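Local structure of prolyl oligopeptidase (Novosphingobium capsulatum, 1YR2) at residues Ala75-Ala80 with His665-Thr670; Ala86-Gln91 with Pro680-Ile685. The protein probably hydrolyses oligopeptides on the carboxyl side of proline, and more slowly of alanine, as a serine peptidase of the S9A family. One frame throughout, in Å; residues are numbered along the deposited sequence.

Contact 1: Ala75-Ala80 with His665-Thr670; sequences AAWVQA and HSFKYT. Unlike the reference sequence in segment 665-670: Phe667 (reference Leu).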
loop_
_atom_site.group_PDB
_atom_site.type_symbol
_atom_site.label_atom_id
_atom_site.label_comp_id
_atom_site.label_asym_id
_atom_site.label_seq_id
_atom_site.Cartn_x
_atom_site.Cartn_y
_atom_site.Cartn_z
ATOM N N ALA A 75 -24.589 -4.776 24.964
ATOM C CA ALA A 75 -23.425 -5.060 25.786
ATOM C C ALA A 75 -23.490 -6.502 26.279
ATOM O O ALA A 75 -22.498 -7.175 26.280
ATOM C CB ALA A 75 -23.330 -4.090 26.961
ATOM N N ALA A 76 -24.667 -6.961 26.668
ATOM C CA ALA A 76 -24.833 -8.308 27.223
ATOM C C ALA A 76 -24.599 -9.349 26.126
ATOM O O ALA A 76 -23.963 -10.364 26.354
ATOM C CB ALA A 76 -26.246 -8.486 27.818
ATOM N N TRP A 77 -25.081 -9.065 24.921
ATOM C CA TRP A 77 -24.921 -9.980 23.790
ATOM C C TRP A 77 -23.445 -10.054 23.419
ATOM O O TRP A 77 -22.911 -11.150 23.219
ATOM C CB TRP A 77 -25.734 -9.464 22.605
ATOM C CG TRP A 77 -25.772 -10.365 21.421
ATOM C CD1 TRP A 77 -26.638 -11.365 21.186
ATOM C CD2 TRP A 77 -24.883 -10.326 20.310
ATOM N NE1 TRP A 77 -26.343 -11.959 19.978
ATOM C CE2 TRP A 77 -25.261 -11.337 19.431
ATOM C CE3 TRP A 77 -23.775 -9.538 19.980
ATOM C CZ2 TRP A 77 -24.587 -11.574 18.237
ATOM C CZ3 TRP A 77 -23.103 -9.794 18.798
ATOM C CH2 TRP A 77 -23.513 -10.790 17.951
ATOM N N VAL A 78 -22.796 -8.886 23.336
ATOM C CA VAL A 78 -21.382 -8.815 23.016
ATOM C C VAL A 78 -20.555 -9.607 24.036
ATOM O O VAL A 78 -19.675 -10.385 23.666
ATOM C CB VAL A 78 -20.892 -7.350 22.902
ATOM C CG1 VAL A 78 -19.353 -7.265 23.003
ATOM C CG2 VAL A 78 -21.369 -6.749 21.597
ATOM N N GLN A 79 -20.838 -9.437 25.326
ATOM C CA GLN A 79 -20.051 -10.137 26.347
ATOM C C GLN A 79 -20.164 -11.674 26.196
ATOM O O GLN A 79 -19.157 -12.366 26.243
ATOM C CB GLN A 79 -20.505 -9.676 27.759
ATOM C CG GLN A 79 -19.898 -10.437 28.936
ATOM C CD GLN A 79 -20.049 -9.656 30.277
ATOM O OE1 GLN A 79 -19.634 -8.481 30.374
ATOM N NE2 GLN A 79 -20.628 -10.305 31.296
ATOM N N ALA A 80 -21.396 -12.162 26.003
ATOM C CA ALA A 80 -21.702 -13.584 25.801
ATOM C C ALA A 80 -21.080 -14.155 24.515
ATOM O O ALA A 80 -20.463 -15.218 24.551
ATOM C CB ALA A 80 -23.255 -13.832 25.833
ATOM N N HIS A 665 -23.441 -4.316 11.699
ATOM C CA HIS A 665 -23.475 -5.168 10.519
ATOM C C HIS A 665 -23.053 -6.606 10.895
ATOM O O HIS A 665 -23.762 -7.569 10.601
ATOM C CB HIS A 665 -22.528 -4.666 9.415
ATOM C CG HIS A 665 -22.970 -3.413 8.721
ATOM N ND1 HIS A 665 -23.978 -3.399 7.779
ATOM C CD2 HIS A 665 -22.503 -2.137 8.800
ATOM C CE1 HIS A 665 -24.129 -2.164 7.330
ATOM N NE2 HIS A 665 -23.225 -1.381 7.912
ATOM N N SER A 666 -21.886 -6.730 11.510
ATOM C CA SER A 666 -21.351 -8.032 11.908
ATOM C C SER A 666 -22.200 -8.714 12.990
ATOM O O SER A 666 -22.381 -9.906 12.997
ATOM C CB SER A 666 -19.916 -7.891 12.378
ATOM O OG SER A 666 -19.021 -7.688 11.314
ATOM N N PHE A 667 -22.702 -7.932 13.934
ATOM C CA PHE A 667 -23.487 -8.470 15.001
ATOM C C PHE A 667 -24.759 -9.076 14.421
ATOM O O PHE A 667 -25.114 -10.201 14.784
ATOM C CB PHE A 667 -23.869 -7.381 16.010
ATOM C CG PHE A 667 -22.715 -6.776 16.804
ATOM C CD1 PHE A 667 -21.404 -7.253 16.741
ATOM C CD2 PHE A 667 -22.994 -5.669 17.633
ATOM C CE1 PHE A 667 -20.415 -6.654 17.438
ATOM C CE2 PHE A 667 -21.996 -5.061 18.368
ATOM C CZ PHE A 667 -20.716 -5.560 18.307
ATOM N N LYS A 668 -25.489 -8.359 13.561
ATOM C CA LYS A 668 -26.790 -8.867 13.039
ATOM C C LYS A 668 -26.573 -10.063 12.131
ATOM O O LYS A 668 -27.356 -11.012 12.143
ATOM C CB LYS A 668 -27.532 -7.776 12.243
ATOM C CG LYS A 668 -28.038 -6.635 13.151
ATOM C CD LYS A 668 -29.183 -5.864 12.497
ATOM C CE LYS A 668 -28.868 -5.471 11.083
ATOM N NZ LYS A 668 -29.880 -4.536 10.551
ATOM N N TYR A 669 -25.492 -10.019 11.347
ATOM C CA TYR A 669 -25.128 -11.114 10.447
ATOM C C TYR A 669 -24.839 -12.385 11.228
ATOM O O TYR A 669 -25.322 -13.438 10.867
ATOM C CB TYR A 669 -23.904 -10.714 9.601
ATOM C CG TYR A 669 -23.352 -11.790 8.766
ATOM C CD1 TYR A 669 -24.007 -12.199 7.605
ATOM C CD2 TYR A 669 -22.105 -12.327 9.033
ATOM C CE1 TYR A 669 -23.475 -13.217 6.784
ATOM C CE2 TYR A 669 -21.566 -13.331 8.221
ATOM C CZ TYR A 669 -22.241 -13.747 7.084
ATOM O OH TYR A 669 -21.676 -14.732 6.302
ATOM N N THR A 670 -24.114 -12.262 12.330
ATOM C CA THR A 670 -23.839 -13.405 13.215
ATOM C C THR A 670 -25.115 -13.982 13.855
ATOM O O THR A 670 -25.307 -15.201 13.963
ATOM C CB THR A 670 -22.858 -12.943 14.332
ATOM O OG1 THR A 670 -21.614 -12.545 13.730
ATOM C CG2 THR A 670 -22.524 -14.120 15.259
#

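Contact 2: Ala86-Gln91 with Pro680-Ile685; sequences AAYLKQ and PKPHLI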
loop_
_atom_site.group_PDB
_atom_site.type_symbol
_atom_site.label_atom_id
_atom_site.label_comp_id
_atom_site.label_asym_id
_atom_site.label_seq_id
_atom_site.Cartn_x
_atom_site.Cartn_y
_atom_site.Cartn_z
ATOM N N ALA A 86 -14.142 -17.026 22.438
ATOM C CA ALA A 86 -12.792 -17.138 23.002
ATOM C C ALA A 86 -12.550 -18.548 23.564
ATOM O O ALA A 86 -11.473 -19.116 23.374
ATOM C CB ALA A 86 -12.571 -16.093 24.050
ATOM N N ALA A 87 -13.571 -19.112 24.206
ATOM C CA ALA A 87 -13.573 -20.487 24.710
ATOM C C ALA A 87 -13.376 -21.533 23.628
ATOM O O ALA A 87 -12.707 -22.536 23.861
ATOM C CB ALA A 87 -14.880 -20.780 25.490
ATOM N N TYR A 88 -13.974 -21.317 22.451
ATOM C CA TYR A 88 -13.775 -22.219 21.326
ATOM C C TYR A 88 -12.344 -22.087 20.755
ATOM O O TYR A 88 -11.684 -23.077 20.500
ATOM C CB TYR A 88 -14.804 -21.955 20.234
ATOM C CG TYR A 88 -14.654 -22.878 19.053
ATOM C CD1 TYR A 88 -15.276 -24.132 19.041
ATOM C CD2 TYR A 88 -13.885 -22.519 17.958
ATOM C CE1 TYR A 88 -15.119 -24.988 17.963
ATOM C CE2 TYR A 88 -13.706 -23.381 16.902
ATOM C CZ TYR A 88 -14.310 -24.601 16.902
ATOM O OH TYR A 88 -14.119 -25.450 15.836
ATOM N N LEU A 89 -11.905 -20.853 20.522
ATOM C CA LEU A 89 -10.649 -20.609 19.824
ATOM C C LEU A 89 -9.433 -21.092 20.616
ATOM O O LEU A 89 -8.443 -21.522 20.012
ATOM C CB LEU A 89 -10.496 -19.139 19.439
ATOM C CG LEU A 89 -11.473 -18.601 18.412
ATOM C CD1 LEU A 89 -11.316 -17.071 18.209
ATOM C CD2 LEU A 89 -11.403 -19.363 17.040
ATOM N N LYS A 90 -9.533 -21.031 21.952
ATOM C CA LYS A 90 -8.467 -21.450 22.881
ATOM C C LYS A 90 -8.211 -22.951 22.772
ATOM O O LYS A 90 -7.146 -23.423 23.159
ATOM C CB LYS A 90 -8.840 -21.097 24.353
ATOM C CG LYS A 90 -7.654 -20.562 25.223
ATOM C CD LYS A 90 -8.120 -19.825 26.550
ATOM C CE LYS A 90 -8.676 -18.392 26.247
ATOM N NZ LYS A 90 -9.783 -17.901 27.193
ATOM N N GLN A 91 -9.187 -23.686 22.251
ATOM C CA GLN A 91 -9.119 -25.134 22.051
ATOM C C GLN A 91 -8.390 -25.555 20.748
ATOM O O GLN A 91 -8.067 -26.719 20.564
ATOM C CB GLN A 91 -10.544 -25.677 21.987
ATOM C CG GLN A 91 -10.957 -26.720 22.966
ATOM C CD GLN A 91 -12.482 -26.783 23.121
ATOM O OE1 GLN A 91 -13.112 -27.795 22.788
ATOM N NE2 GLN A 91 -13.077 -25.687 23.592
ATOM N N PRO A 680 -23.725 -27.931 11.026
ATOM C CA PRO A 680 -23.048 -28.074 12.322
ATOM C C PRO A 680 -21.728 -27.320 12.506
ATOM O O PRO A 680 -21.230 -27.319 13.629
ATOM C CB PRO A 680 -22.813 -29.583 12.393
ATOM C CG PRO A 680 -22.520 -29.944 10.921
ATOM C CD PRO A 680 -23.443 -29.076 10.131
ATOM N N LYS A 681 -21.183 -26.682 11.467
ATOM C CA LYS A 681 -19.898 -25.994 11.574
ATOM C C LYS A 681 -20.070 -24.718 12.415
ATOM O O LYS A 681 -21.141 -24.121 12.431
ATOM C CB LYS A 681 -19.293 -25.718 10.169
ATOM C CG LYS A 681 -18.785 -27.046 9.492
ATOM C CD LYS A 681 -18.181 -26.800 8.120
ATOM C CE LYS A 681 -17.597 -28.060 7.437
ATOM N NZ LYS A 681 -16.791 -27.520 6.254
ATOM N N PRO A 682 -19.045 -24.323 13.151
ATOM C CA PRO A 682 -19.134 -23.130 14.024
ATOM C C PRO A 682 -19.358 -21.839 13.215
ATOM O O PRO A 682 -18.641 -21.636 12.233
ATOM C CB PRO A 682 -17.752 -23.036 14.643
ATOM C CG PRO A 682 -17.049 -24.288 14.328
ATOM C CD PRO A 682 -17.706 -24.928 13.159
ATOM N N HIS A 683 -20.301 -20.999 13.639
ATOM C CA HIS A 683 -20.576 -19.711 13.037
ATOM C C HIS A 683 -20.463 -18.695 14.169
ATOM O O HIS A 683 -21.380 -18.538 14.997
ATOM C CB HIS A 683 -21.968 -19.779 12.427
ATOM C CG HIS A 683 -22.082 -20.840 11.369
ATOM N ND1 HIS A 683 -23.174 -21.670 11.234
ATOM C CD2 HIS A 683 -21.179 -21.250 10.442
ATOM C CE1 HIS A 683 -22.959 -22.504 10.226
ATOM N NE2 HIS A 683 -21.756 -22.272 9.728
ATOM N N LEU A 684 -19.278 -18.078 14.250
ATOM C CA LEU A 684 -18.826 -17.417 15.450
ATOM C C LEU A 684 -18.446 -15.995 15.168
ATOM O O LEU A 684 -18.138 -15.669 14.042
ATOM C CB LEU A 684 -17.541 -18.075 16.008
ATOM C CG LEU A 684 -17.637 -19.563 16.355
ATOM C CD1 LEU A 684 -16.262 -20.079 16.865
ATOM C CD2 LEU A 684 -18.705 -19.816 17.359
ATOM N N ILE A 685 -18.465 -15.160 16.211
ATOM C CA ILE A 685 -17.984 -13.796 16.058
ATOM C C ILE A 685 -16.909 -13.526 17.098
ATOM O O ILE A 685 -17.141 -13.711 18.282
ATOM C CB ILE A 685 -19.147 -12.732 16.091
ATOM C CG1 ILE A 685 -18.589 -11.338 15.809
ATOM C CG2 ILE A 685 -19.868 -12.756 17.463
ATOM C CD1 ILE A 685 -19.622 -10.252 15.734
#

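Contact 1: Ala75-Ala80 with His665-Thr670
Trp77 and Phe667 meet where helix 72-89, from the N-terminal part of the chain, packs on helix 664-675 of the alpha/beta-hydrolase domain, whose mixed sheet ends in strand 683-687. The case illustrates how two helices too far apart for backbone contact are joined by large side chains: the axes of the two segments stay 12.1 Å apart and run at 70° to each other, and the space between is bridged mainly by aromatic carbon. Trp77 does most of the reaching. Its CG stands anti to the backbone N (chi1 -174°), which carries the six-membered part of the indole to the other helix. There CZ3 lies 3.6 Å from Phe667 CG, while CH2 comes to 3.6 Å from the backbone O of Phe667. The two rings meet obliquely, their planes at 49°. Thr670 CB approaches the indole at its edge. The opposite end of the indole is held by a hydrogen bond from NE1 to Ser43, which limits its freedom to turn. An alanine in place of Trp77 is likely to leave a gap beside Phe667 and Thr670 and to deprive Ser43 of its indole partner. Phe667, a leucine in the reference sequence, also touches Val78, and it rests on Ile687 of strand 683-687. Lys668 NZ forms salt bridges with Asp59 and Glu65, a second tie to the N-terminal part of the chain, and with Asp603 of the hydrolase domain. Val78 completes the apolar seam with a single methyl: CG2, anti to the carbonyl carbon, sits 3.6 Å from Phe667 CZ and 3.7 Å from Phe667 CE2.

Contact 2: Ala86-Gln91 with Pro680-Ile685
Tyr88 lays its ring across Pro682 and Leu684, meeting each at about a right angle. It lies near the end of helix 72-89, and with chi1 at -179° the ring is swung beside the carbonyl carbon, which brings the phenol to the entry of edge strand 683-687. The two partners divide the ring between them. Leu684 CD1 takes the base, 3.6 Å from Tyr88 CD2 and 3.9 Å from Tyr88 CG, whereas the outer end belongs to the proline, whose CG is 3.8 Å from Tyr88 CZ and 3.5 Å from Tyr88 OH. Both approaches are oblique to the ring, and no hydrogen bond crosses the contact; a helix is thus fitted to a sheet edge by apolar packing alone between these segments. Gln91 NE2 donates to Ala87 O at 3.2 Å. One residue before the segment, Thr85 OG1 hydrogen-bonds to Ile685 O, adding a polar link between helix and strand. Phe716 of helix 699-717 packs against both Tyr88 and Pro682, while strand 649-654 pairs with the backbone of Pro682 and Leu684, so the contact sits between helices 72-89 and 699-717 and the last two strands of the central sheet.

How the contacts relate
Both contacts belong to one interface, in which helix 72-89 runs over the edge of the hydrolase sheet, at strand 683-687: contact 1 uses its earlier turns against helix 664-675, contact 2 its last turn against that strand. Their centres are 14 Å apart, and Ile685 joins them. Its CD1 lies 3.6 Å from Phe667 CD1, and its CB 3.4 Å from Thr670 OG1, so side chains of contact 1 rest on the strand that contact 2 grips just upstream, at Leu684 and the preceding Pro682. The N-terminal segment is thereby fastened at two levels to pieces that are consecutive in the chain, some 585 residues away. The probable nucleophile elbow, at Ser575, belongs to neither contact.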